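Local coordinates for mannan endo-1,4-beta-mannosidase (Bacillus subtilis, PDB 3CBW), which hydrolyses internal beta-1,4-mannosidic linkages in mannan, galactomannan and glucomannan as a family 26 glycoside hydrolase of glucomannan breakdown, at residues A[170-175]-A[221-226]; A[253-258]-A[291-296]; A[79-84]-A[123-128]. The protein carries 3 engineered substitutions. All blocks are in the same frame, centred on the assembly; numbering follows the deposited sequence.

Contact 1: residues A[170-175]-A[221-226]; sequences LFRPLH and IWVYSP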
loop_
_atom_site.group_PDB
_atom_site.type_symbol
_atom_site.label_atom_id
_atom_site.label_comp_id
_atom_site.label_asym_id
_atom_site.label_seq_id
_atom_site.Cartn_x
_atom_site.Cartn_y
_atom_site.Cartn_z
ATOM N N LEU A 170 4.866 3.964 4.146
ATOM C CA LEU A 170 4.680 2.869 3.205
ATOM C C LEU A 170 3.892 3.449 2.031
ATOM O O LEU A 170 2.705 3.749 2.160
ATOM C CB LEU A 170 3.904 1.748 3.882
ATOM C CG LEU A 170 4.610 1.040 5.040
ATOM C CD1 LEU A 170 3.650 0.167 5.848
ATOM C CD2 LEU A 170 5.793 0.217 4.539
ATOM N N PHE A 171 4.568 3.628 0.898
ATOM C CA PHE A 171 3.983 4.324 -0.259
ATOM C C PHE A 171 3.671 3.290 -1.322
ATOM O O PHE A 171 4.574 2.597 -1.813
ATOM C CB PHE A 171 4.954 5.380 -0.780
ATOM C CG PHE A 171 4.410 6.214 -1.900
ATOM C CD1 PHE A 171 3.285 7.003 -1.709
ATOM C CD2 PHE A 171 5.054 6.251 -3.132
ATOM C CE1 PHE A 171 2.779 7.788 -2.731
ATOM C CE2 PHE A 171 4.566 7.052 -4.164
ATOM C CZ PHE A 171 3.422 7.822 -3.969
ATOM N N ARG A 172 2.388 3.154 -1.636
ATOM C CA ARG A 172 1.922 2.054 -2.467
ATOM C C ARG A 172 1.152 2.605 -3.669
ATOM O O ARG A 172 -0.070 2.599 -3.669
ATOM C CB ARG A 172 1.047 1.126 -1.613
ATOM C CG ARG A 172 0.549 -0.125 -2.328
ATOM C CD ARG A 172 -0.199 -1.025 -1.356
ATOM N NE ARG A 172 -1.451 -0.454 -0.857
ATOM C CZ ARG A 172 -2.661 -0.728 -1.321
ATOM N NH1 ARG A 172 -2.833 -1.577 -2.322
ATOM N NH2 ARG A 172 -3.712 -0.149 -0.781
ATOM N N PRO A 173 1.874 3.064 -4.706
ATOM C CA PRO A 173 1.243 3.647 -5.889
ATOM C C PRO A 173 0.893 2.586 -6.935
ATOM O O PRO A 173 1.531 1.528 -6.995
ATOM C CB PRO A 173 2.344 4.538 -6.442
ATOM C CG PRO A 173 3.610 3.760 -6.153
ATOM C CD PRO A 173 3.352 3.096 -4.803
ATOM N N LEU A 174 -0.103 2.878 -7.772
ATOM C CA LEU A 174 -0.353 2.085 -8.986
ATOM C C LEU A 174 -0.594 0.615 -8.670
ATOM O O LEU A 174 -0.065 -0.285 -9.329
ATOM C CB LEU A 174 0.799 2.239 -9.978
ATOM C CG LEU A 174 1.171 3.653 -10.412
ATOM C CD1 LEU A 174 2.407 3.584 -11.283
ATOM C CD2 LEU A 174 0.033 4.341 -11.147
ATOM N N HIS A 175 -1.448 0.378 -7.677
ATOM C CA HIS A 175 -1.724 -0.971 -7.195
ATOM C C HIS A 175 -2.697 -1.722 -8.108
ATOM O O HIS A 175 -3.386 -1.123 -8.945
ATOM C CB HIS A 175 -2.254 -0.897 -5.762
ATOM C CG HIS A 175 -3.553 -0.172 -5.622
ATOM N ND1 HIS A 175 -3.720 1.162 -5.950
ATOM C CD2 HIS A 175 -4.735 -0.588 -5.106
ATOM C CE1 HIS A 175 -4.968 1.513 -5.684
ATOM N NE2 HIS A 175 -5.598 0.477 -5.155
ATOM N N ILE A 221 9.002 4.220 1.537
ATOM C CA ILE A 221 9.248 2.789 1.363
ATOM C C ILE A 221 8.268 2.354 0.284
ATOM O O ILE A 221 7.061 2.508 0.434
ATOM C CB ILE A 221 9.013 2.043 2.691
ATOM C CG1 ILE A 221 10.076 2.462 3.724
ATOM C CG2 ILE A 221 9.018 0.525 2.479
ATOM C CD1 ILE A 221 9.852 1.904 5.119
ATOM N N TRP A 222 8.801 1.852 -0.824
ATOM C CA TRP A 222 8.038 1.640 -2.048
ATOM C C TRP A 222 7.413 0.255 -2.108
ATOM O O TRP A 222 8.124 -0.758 -1.984
ATOM C CB TRP A 222 8.956 1.882 -3.255
ATOM C CG TRP A 222 9.282 3.333 -3.384
ATOM C CD1 TRP A 222 10.211 4.030 -2.667
ATOM C CD2 TRP A 222 8.626 4.277 -4.227
ATOM N NE1 TRP A 222 10.188 5.353 -3.035
ATOM C CE2 TRP A 222 9.225 5.532 -3.991
ATOM C CE3 TRP A 222 7.615 4.179 -5.192
ATOM C CZ2 TRP A 222 8.840 6.686 -4.677
ATOM C CZ3 TRP A 222 7.233 5.331 -5.872
ATOM C CH2 TRP A 222 7.829 6.568 -5.598
ATOM N N VAL A 223 6.092 0.210 -2.305
ATOM C CA VAL A 223 5.334 -1.050 -2.229
ATOM C C VAL A 223 4.710 -1.380 -3.587
ATOM O O VAL A 223 3.999 -0.552 -4.158
ATOM C CB VAL A 223 4.247 -0.977 -1.131
ATOM C CG1 VAL A 223 3.512 -2.305 -0.965
ATOM C CG2 VAL A 223 4.857 -0.517 0.210
ATOM N N TYR A 224 4.961 -2.598 -4.078
ATOM C CA TYR A 224 4.430 -3.110 -5.356
ATOM C C TYR A 224 3.355 -4.125 -5.024
ATOM O O TYR A 224 3.658 -5.141 -4.388
ATOM C CB TYR A 224 5.585 -3.771 -6.109
ATOM C CG TYR A 224 5.200 -4.633 -7.293
ATOM C CD1 TYR A 224 4.842 -4.052 -8.517
ATOM C CD2 TYR A 224 5.227 -6.027 -7.205
ATOM C CE1 TYR A 224 4.494 -4.829 -9.609
ATOM C CE2 TYR A 224 4.867 -6.813 -8.309
ATOM C CZ TYR A 224 4.515 -6.202 -9.497
ATOM O OH TYR A 224 4.171 -6.955 -10.591
ATOM N N SER A 225 2.124 -3.877 -5.479
ATOM C CA SER A 225 0.969 -4.635 -4.987
ATOM C C SER A 225 -0.004 -5.092 -6.082
ATOM O O SER A 225 -1.078 -4.511 -6.263
ATOM C CB SER A 225 0.230 -3.850 -3.891
ATOM O OG SER A 225 -0.173 -2.563 -4.332
ATOM N N PRO A 226 0.345 -6.177 -6.797
ATOM C CA PRO A 226 -0.625 -6.789 -7.697
ATOM C C PRO A 226 -1.833 -7.365 -6.956
ATOM O O PRO A 226 -1.787 -7.613 -5.737
ATOM C CB PRO A 226 0.160 -7.931 -8.327
ATOM C CG PRO A 226 1.341 -8.167 -7.433
ATOM C CD PRO A 226 1.643 -6.879 -6.784
HETATM O O HOH W 1 1.734 -0.991 -5.799
#
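Phe171 turns the edge of its ring onto one face of the Trp222 indole, a T-shaped pair with planes at 89° and centroids 5.0 Å apart. Phe171 CD2 is the atom over that face, toward its rim, and Phe171 CE2 lies 3.6 Å from Trp222 CH2. Phe171 holds CG anti to its own nitrogen (chi1 -176°), whereas Trp222 keeps CG beside its nitrogen (chi1 -70°), and the two side chains run alongside each other from one face of the sheet. Pro173 CG adds a looser contact, 4.0 Å from Trp222 CZ3. On the opposite face of the sheet Leu170 CD2 and Ile221 CG2 touch side by side at 3.8 Å. Between these layers the strands pair in parallel: Phe171 N donates to Ile221 O at 2.8 Å, and Val223 N returns a bond to Phe171 O.

Arg172 reaches Ser225 at the edge of its guanidinium, in one of two modelled Ser225 conformers, but the bond from Arg172 NH1 to Ser225 OG is weak at 3.5 Å; the main grip on this arginine comes from Gln110, Asp249 and Glu275, the nucleophile by similarity. A water bridges Pro173 O and Val223 O, joining the two segments, and in that same conformer accepts from Ser225 OG. His175, whose ring meets His114 edge-to-face, is thought, from relatives, to keep the nucleophile in place.

Both strands belong to the parallel barrel of the TIM-barrel clan: strand 169-172 is flanked on its other side by strand 108-114, and strand 220-224 by strand 245-252. Helix 194-214 packs over Trp222 on the outside, while Arg172, Val223 and Ser225 reach Thr274 of strand 271-278.

Contact 2: residues A[253-258]-A[291-296]; sequences QDAYSI and INAIKQ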
loop_
_atom_site.group_PDB
_atom_site.type_symbol
_atom_site.label_atom_id
_atom_site.label_comp_id
_atom_site.label_asym_id
_atom_site.label_seq_id
_atom_site.Cartn_x
_atom_site.Cartn_y
_atom_site.Cartn_z
ATOM N N GLN A 253 -12.755 -15.412 -0.074
ATOM C CA GLN A 253 -13.458 -16.151 0.962
ATOM C C GLN A 253 -12.561 -17.206 1.608
ATOM O O GLN A 253 -12.687 -17.483 2.807
ATOM C CB GLN A 253 -14.737 -16.772 0.408
ATOM C CG GLN A 253 -15.573 -17.560 1.435
ATOM C CD GLN A 253 -15.793 -16.835 2.764
ATOM O OE1 GLN A 253 -15.602 -17.418 3.836
ATOM N NE2 GLN A 253 -16.197 -15.568 2.700
ATOM N N ASP A 254 -11.665 -17.780 0.814
ATOM C CA ASP A 254 -10.775 -18.850 1.244
ATOM C C ASP A 254 -9.383 -18.274 1.468
ATOM O O ASP A 254 -8.654 -17.994 0.509
ATOM C CB ASP A 254 -10.737 -19.928 0.159
ATOM C CG ASP A 254 -9.855 -21.112 0.512
ATOM O OD1 ASP A 254 -9.188 -21.110 1.566
ATOM O OD2 ASP A 254 -9.841 -22.062 -0.298
ATOM N N ALA A 255 -9.009 -18.124 2.736
ATOM C CA ALA A 255 -7.702 -17.576 3.093
ATOM C C ALA A 255 -6.522 -18.431 2.677
ATOM O O ALA A 255 -5.409 -17.946 2.618
ATOM C CB ALA A 255 -7.638 -17.344 4.591
ATOM N N TYR A 256 -6.761 -19.701 2.385
ATOM C CA TYR A 256 -5.682 -20.653 2.183
ATOM C C TYR A 256 -5.343 -20.865 0.711
ATOM O O TYR A 256 -4.358 -21.543 0.402
ATOM C CB TYR A 256 -6.056 -21.986 2.827
ATOM C CG TYR A 256 -6.236 -21.903 4.327
ATOM C CD1 TYR A 256 -5.247 -22.361 5.185
ATOM C CD2 TYR A 256 -7.398 -21.365 4.881
ATOM C CE1 TYR A 256 -5.413 -22.296 6.566
ATOM C CE2 TYR A 256 -7.557 -21.281 6.247
ATOM C CZ TYR A 256 -6.576 -21.749 7.072
ATOM O OH TYR A 256 -6.787 -21.680 8.427
ATOM N N SER A 257 -6.158 -20.287 -0.170
ATOM C CA SER A 257 -6.038 -20.487 -1.613
ATOM C C SER A 257 -5.549 -19.253 -2.351
ATOM O O SER A 257 -5.681 -19.166 -3.572
ATOM C CB SER A 257 -7.380 -20.934 -2.187
ATOM O OG SER A 257 -7.641 -22.266 -1.795
ATOM N N ILE A 258 -4.982 -18.302 -1.621
ATOM C CA ILE A 258 -4.516 -17.073 -2.252
ATOM C C ILE A 258 -3.296 -17.379 -3.106
ATOM O O ILE A 258 -2.344 -18.001 -2.638
ATOM C CB ILE A 258 -4.205 -15.979 -1.218
ATOM C CG1 ILE A 258 -5.436 -15.697 -0.345
ATOM C CG2 ILE A 258 -3.769 -14.703 -1.930
ATOM C CD1 ILE A 258 -5.147 -14.882 0.917
ATOM N N ILE A 291 -5.234 -15.223 9.796
ATOM C CA ILE A 291 -3.972 -15.310 10.533
ATOM C C ILE A 291 -3.457 -16.752 10.607
ATOM O O ILE A 291 -2.251 -16.978 10.540
ATOM C CB ILE A 291 -3.999 -14.601 11.931
ATOM C CG1 ILE A 291 -2.582 -14.451 12.499
ATOM C CG2 ILE A 291 -4.916 -15.316 12.910
ATOM C CD1 ILE A 291 -1.665 -13.548 11.708
ATOM N N ASN A 292 -4.358 -17.725 10.719
ATOM C CA ASN A 292 -3.929 -19.108 10.686
ATOM C C ASN A 292 -3.301 -19.471 9.341
ATOM O O ASN A 292 -2.285 -20.153 9.292
ATOM C CB ASN A 292 -5.082 -20.052 10.995
ATOM C CG ASN A 292 -4.632 -21.492 11.034
ATOM O OD1 ASN A 292 -4.802 -22.239 10.072
ATOM N ND2 ASN A 292 -3.987 -21.873 12.131
ATOM N N ALA A 293 -3.920 -19.023 8.251
ATOM C CA ALA A 293 -3.369 -19.238 6.908
ATOM C C ALA A 293 -1.993 -18.597 6.753
ATOM O O ALA A 293 -1.095 -19.174 6.138
ATOM C CB ALA A 293 -4.326 -18.741 5.840
ATOM N N ILE A 294 -1.813 -17.408 7.324
ATOM C CA ILE A 294 -0.479 -16.802 7.311
ATOM C C ILE A 294 0.548 -17.724 7.968
ATOM O O ILE A 294 1.617 -17.977 7.400
ATOM C CB ILE A 294 -0.478 -15.396 7.955
ATOM C CG1 ILE A 294 -1.129 -14.395 7.001
ATOM C CG2 ILE A 294 0.929 -14.955 8.276
ATOM C CD1 ILE A 294 -1.487 -13.060 7.631
ATOM N N LYS A 295 0.206 -18.247 9.141
ATOM C CA LYS A 295 1.136 -19.116 9.856
ATOM C C LYS A 295 1.457 -20.382 9.067
ATOM O O LYS A 295 2.605 -20.836 9.032
ATOM C CB LYS A 295 0.571 -19.502 11.212
ATOM C CG LYS A 295 0.407 -18.358 12.159
ATOM C CD LYS A 295 0.029 -18.908 13.495
ATOM C CE LYS A 295 -0.339 -17.801 14.418
ATOM N NZ LYS A 295 -0.196 -18.192 15.850
ATOM N N GLN A 296 0.447 -20.960 8.425
ATOM C CA GLN A 296 0.626 -22.238 7.724
ATOM C C GLN A 296 1.133 -22.114 6.290
ATOM O O GLN A 296 1.860 -22.992 5.807
ATOM C CB GLN A 296 -0.698 -23.008 7.692
ATOM C CG GLN A 296 -1.219 -23.442 9.049
ATOM C CD GLN A 296 -2.089 -24.674 8.946
ATOM O OE1 GLN A 296 -1.636 -25.722 8.476
ATOM N NE2 GLN A 296 -3.345 -24.557 9.362
#
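Ala293 CB sits over the centre of the Tyr256 ring, a CH-pi contact with the methyl carbon 3.7 Å from the centroid and only 9° off the ring normal. The same methyl meets Ala255 CB at 3.8 Å, and thus rests against two successive residues of the loop. At the ring's far end Tyr256 OH donates to Asn292 OD1, a short bond of 2.6 Å with the oxygen lying near the plane of the phenol ring.

The second shell fixes both partners. Asn292 OD1 also accepts from Gln296 NE2 at 2.8 Å, one helical turn on, so two donors hold the amide against rotation; CG anti to the backbone N (chi1 -177°) sends the amide along the helix toward Gln296, leaving OD1 between Gln296 NE2 and Tyr256 OH. On the loop side Asp254 OD1 accepts from Tyr256 N at 2.9 Å, an Asx turn, and Asp254 OD2 accepts from Ser257 OG at 2.7 Å, steadying the type I turn from Asp254 to Ser257. An alanine in place of Tyr256 is likely to leave Asn292 OD1 without its phenolic donor and to uncover the methyl of Ala293.

The turn follows strand 245-252 of the barrel and leads to helix 261-265. It packs on the outer helix 287-297, where Tyr256 also touches Leu289 and Lys297, and Tyr298 OH just beyond that helix is hydrogen-bonded to Ala255 O and Ile258 N.

Contact 3: residues A[79-84]-A[123-128]; sequences RGWLET and GHFKTP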
loop_
_atom_site.group_PDB
_atom_site.type_symbol
_atom_site.label_atom_id
_atom_site.label_comp_id
_atom_site.label_asym_id
_atom_site.label_seq_id
_atom_site.Cartn_x
_atom_site.Cartn_y
_atom_site.Cartn_z
ATOM N N ARG A 79 -9.075 10.977 -4.749
ATOM C CA ARG A 79 -10.467 10.654 -4.933
ATOM C C ARG A 79 -10.746 10.694 -6.439
ATOM O O ARG A 79 -11.399 11.607 -6.949
ATOM C CB ARG A 79 -11.354 11.633 -4.154
ATOM C CG ARG A 79 -11.223 11.554 -2.598
ATOM C CD ARG A 79 -10.008 12.303 -1.991
ATOM N NE ARG A 79 -9.902 13.644 -2.560
ATOM C CZ ARG A 79 -10.546 14.726 -2.123
ATOM N NH1 ARG A 79 -11.301 14.687 -1.025
ATOM N NH2 ARG A 79 -10.402 15.872 -2.776
ATOM N N GLY A 80 -10.260 9.677 -7.142
ATOM C CA GLY A 80 -10.159 9.727 -8.607
ATOM C C GLY A 80 -11.451 9.587 -9.391
ATOM O O GLY A 80 -11.427 9.659 -10.619
ATOM N N TRP A 81 -12.558 9.361 -8.685
ATOM C CA TRP A 81 -13.902 9.359 -9.286
ATOM C C TRP A 81 -14.466 10.770 -9.465
ATOM O O TRP A 81 -15.428 10.954 -10.208
ATOM C CB TRP A 81 -14.875 8.530 -8.438
ATOM C CG TRP A 81 -14.901 8.955 -6.999
ATOM C CD1 TRP A 81 -15.722 9.888 -6.421
ATOM C CD2 TRP A 81 -14.042 8.475 -5.960
ATOM N NE1 TRP A 81 -15.424 10.013 -5.080
ATOM C CE2 TRP A 81 -14.394 9.158 -4.776
ATOM C CE3 TRP A 81 -13.004 7.529 -5.918
ATOM C CZ2 TRP A 81 -13.754 8.915 -3.556
ATOM C CZ3 TRP A 81 -12.368 7.295 -4.702
ATOM C CH2 TRP A 81 -12.748 7.987 -3.544
ATOM N N LEU A 82 -13.892 11.759 -8.786
ATOM C CA LEU A 82 -14.467 13.111 -8.800
ATOM C C LEU A 82 -14.247 13.792 -10.136
ATOM O O LEU A 82 -13.160 13.732 -10.705
ATOM C CB LEU A 82 -13.871 13.972 -7.681
ATOM C CG LEU A 82 -14.158 13.590 -6.230
ATOM C CD1 LEU A 82 -13.319 14.457 -5.311
ATOM C CD2 LEU A 82 -15.632 13.749 -5.893
ATOM N N GLU A 83 -15.296 14.440 -10.638
ATOM C CA GLU A 83 -15.156 15.340 -11.772
ATOM C C GLU A 83 -14.904 16.725 -11.213
ATOM O O GLU A 83 -15.740 17.279 -10.501
ATOM C CB GLU A 83 -16.419 15.337 -12.632
ATOM C CG GLU A 83 -16.621 14.057 -13.443
ATOM C CD GLU A 83 -15.640 13.925 -14.596
ATOM O OE1 GLU A 83 -15.355 14.940 -15.268
ATOM O OE2 GLU A 83 -15.158 12.799 -14.833
ATOM N N THR A 84 -13.743 17.278 -11.536
ATOM C CA THR A 84 -13.271 18.496 -10.888
ATOM C C THR A 84 -12.787 19.487 -11.936
ATOM O O THR A 84 -12.504 19.106 -13.081
ATOM C CB THR A 84 -12.121 18.181 -9.896
ATOM O OG1 THR A 84 -11.086 17.464 -10.578
ATOM C CG2 THR A 84 -12.623 17.344 -8.720
ATOM N N GLY A 123 -11.260 13.009 -13.203
ATOM C CA GLY A 123 -11.995 11.803 -12.837
ATOM C C GLY A 123 -11.629 10.600 -13.681
ATOM O O GLY A 123 -10.470 10.417 -14.063
ATOM N N HIS A 124 -12.622 9.756 -13.942
ATOM C CA HIS A 124 -12.476 8.605 -14.843
ATOM C C HIS A 124 -11.437 7.573 -14.393
ATOM O O HIS A 124 -10.848 6.887 -15.231
ATOM C CB HIS A 124 -12.157 9.073 -16.270
ATOM C CG HIS A 124 -13.277 9.815 -16.927
ATOM N ND1 HIS A 124 -13.484 11.164 -16.744
ATOM C CD2 HIS A 124 -14.264 9.390 -17.753
ATOM C CE1 HIS A 124 -14.539 11.545 -17.444
ATOM N NE2 HIS A 124 -15.034 10.487 -18.059
ATOM N N PHE A 125 -11.255 7.419 -13.081
ATOM C CA PHE A 125 -10.199 6.537 -12.553
ATOM C C PHE A 125 -10.299 5.072 -12.970
ATOM O O PHE A 125 -9.287 4.365 -13.000
ATOM C CB PHE A 125 -10.046 6.684 -11.028
ATOM C CG PHE A 125 -11.110 5.998 -10.204
ATOM C CD1 PHE A 125 -10.744 5.347 -9.037
ATOM C CD2 PHE A 125 -12.467 6.061 -10.526
ATOM C CE1 PHE A 125 -11.690 4.734 -8.229
ATOM C CE2 PHE A 125 -13.427 5.420 -9.723
ATOM C CZ PHE A 125 -13.033 4.770 -8.575
ATOM N N LYS A 126 -11.514 4.631 -13.299
ATOM C CA LYS A 126 -11.757 3.246 -13.730
ATOM C C LYS A 126 -12.153 3.133 -15.199
ATOM O O LYS A 126 -12.680 2.107 -15.638
ATOM C CB LYS A 126 -12.788 2.576 -12.819
ATOM C CG LYS A 126 -12.229 2.317 -11.435
ATOM C CD LYS A 126 -13.255 1.707 -10.522
ATOM C CE LYS A 126 -12.614 1.309 -9.209
ATOM N NZ LYS A 126 -13.636 0.916 -8.205
ATOM N N THR A 127 -11.890 4.179 -15.968
ATOM C CA THR A 127 -12.158 4.143 -17.403
ATOM C C THR A 127 -10.896 3.647 -18.098
ATOM O O THR A 127 -9.839 4.259 -17.958
ATOM C CB THR A 127 -12.530 5.542 -17.917
ATOM O OG1 THR A 127 -13.630 6.049 -17.155
ATOM C CG2 THR A 127 -12.907 5.504 -19.401
ATOM N N PRO A 128 -10.982 2.531 -18.842
ATOM C CA PRO A 128 -9.762 2.004 -19.454
ATOM C C PRO A 128 -9.304 2.867 -20.618
ATOM O O PRO A 128 -10.115 3.579 -21.229
ATOM C CB PRO A 128 -10.181 0.620 -19.961
ATOM C CG PRO A 128 -11.647 0.737 -20.191
ATOM C CD PRO A 128 -12.164 1.710 -19.151
HETATM O O HOH W 2 -15.227 10.301 -12.870
HETATM O O HOH W 3 -10.483 14.554 -10.725
#
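Gly80 and Phe125 meet in the close-packed part of this contact: Gly80 O lies 3.3 Å from Phe125 CB and accepts a weak, bent bond from Phe125 N. Gly123 CA approaches the same carbonyl in a CA-H...O contact, 3.1 Å from Gly80 O. Side chains at either glycine would collide, a beta carbon on Gly80 with Phe125 CB and one on Gly123 with Leu82 O. Phe125 places CG between its own nitrogen and carbonyl carbon (chi1 77°), which lays its ring beside Trp81; the indole turns an edge toward the phenyl face, centroids 5.6 Å apart and planes at 65°. Lys126 CG covers the other face of the phenyl.

On the side of the exposed Glu83, two waters make the links. One gives hydrogens to Trp81 O and to Glu83 OE2 and accepts from His124 N at 2.9 Å; a second links Leu82 O and Thr84 OG1 to Gly123 N. Glu83 OE2 comes 3.0 Å from His124 ND1, with carboxylate and imidazole planes 89° apart, but the angle is too poor for a hydrogen bond; His124 ND1 is bonded to Ser122 O instead.

The loops after barrel strands 72-79 and 108-114, each containing a type I turn, meet here. Such loops frame the catalytic end of a TIM barrel, consistent with Phe125 packing near His114, a substrate-binding residue by similarity.

In the fold
The three contacts share one barrel but lie in different parts of it. Contact 1 pairs two neighbouring strands about 5 Å from the centre of the chain and carries the polar groups beside the predicted nucleophile Glu275. Contact 3 joins loops after two other strands, its centre about 20 Å from that of contact 1. His114, substrate-binding by similarity, borders both, its side chain about 4 Å from those of His175 and Phe125. Contact 2, about 22 Å from contact 1 between centres, ties a loop to an outer helix, the side chain of Ala255 about 11 Å from that of Tyr251, another such residue by similarity. Contacts 2 and 3 have centres about 33 Å apart.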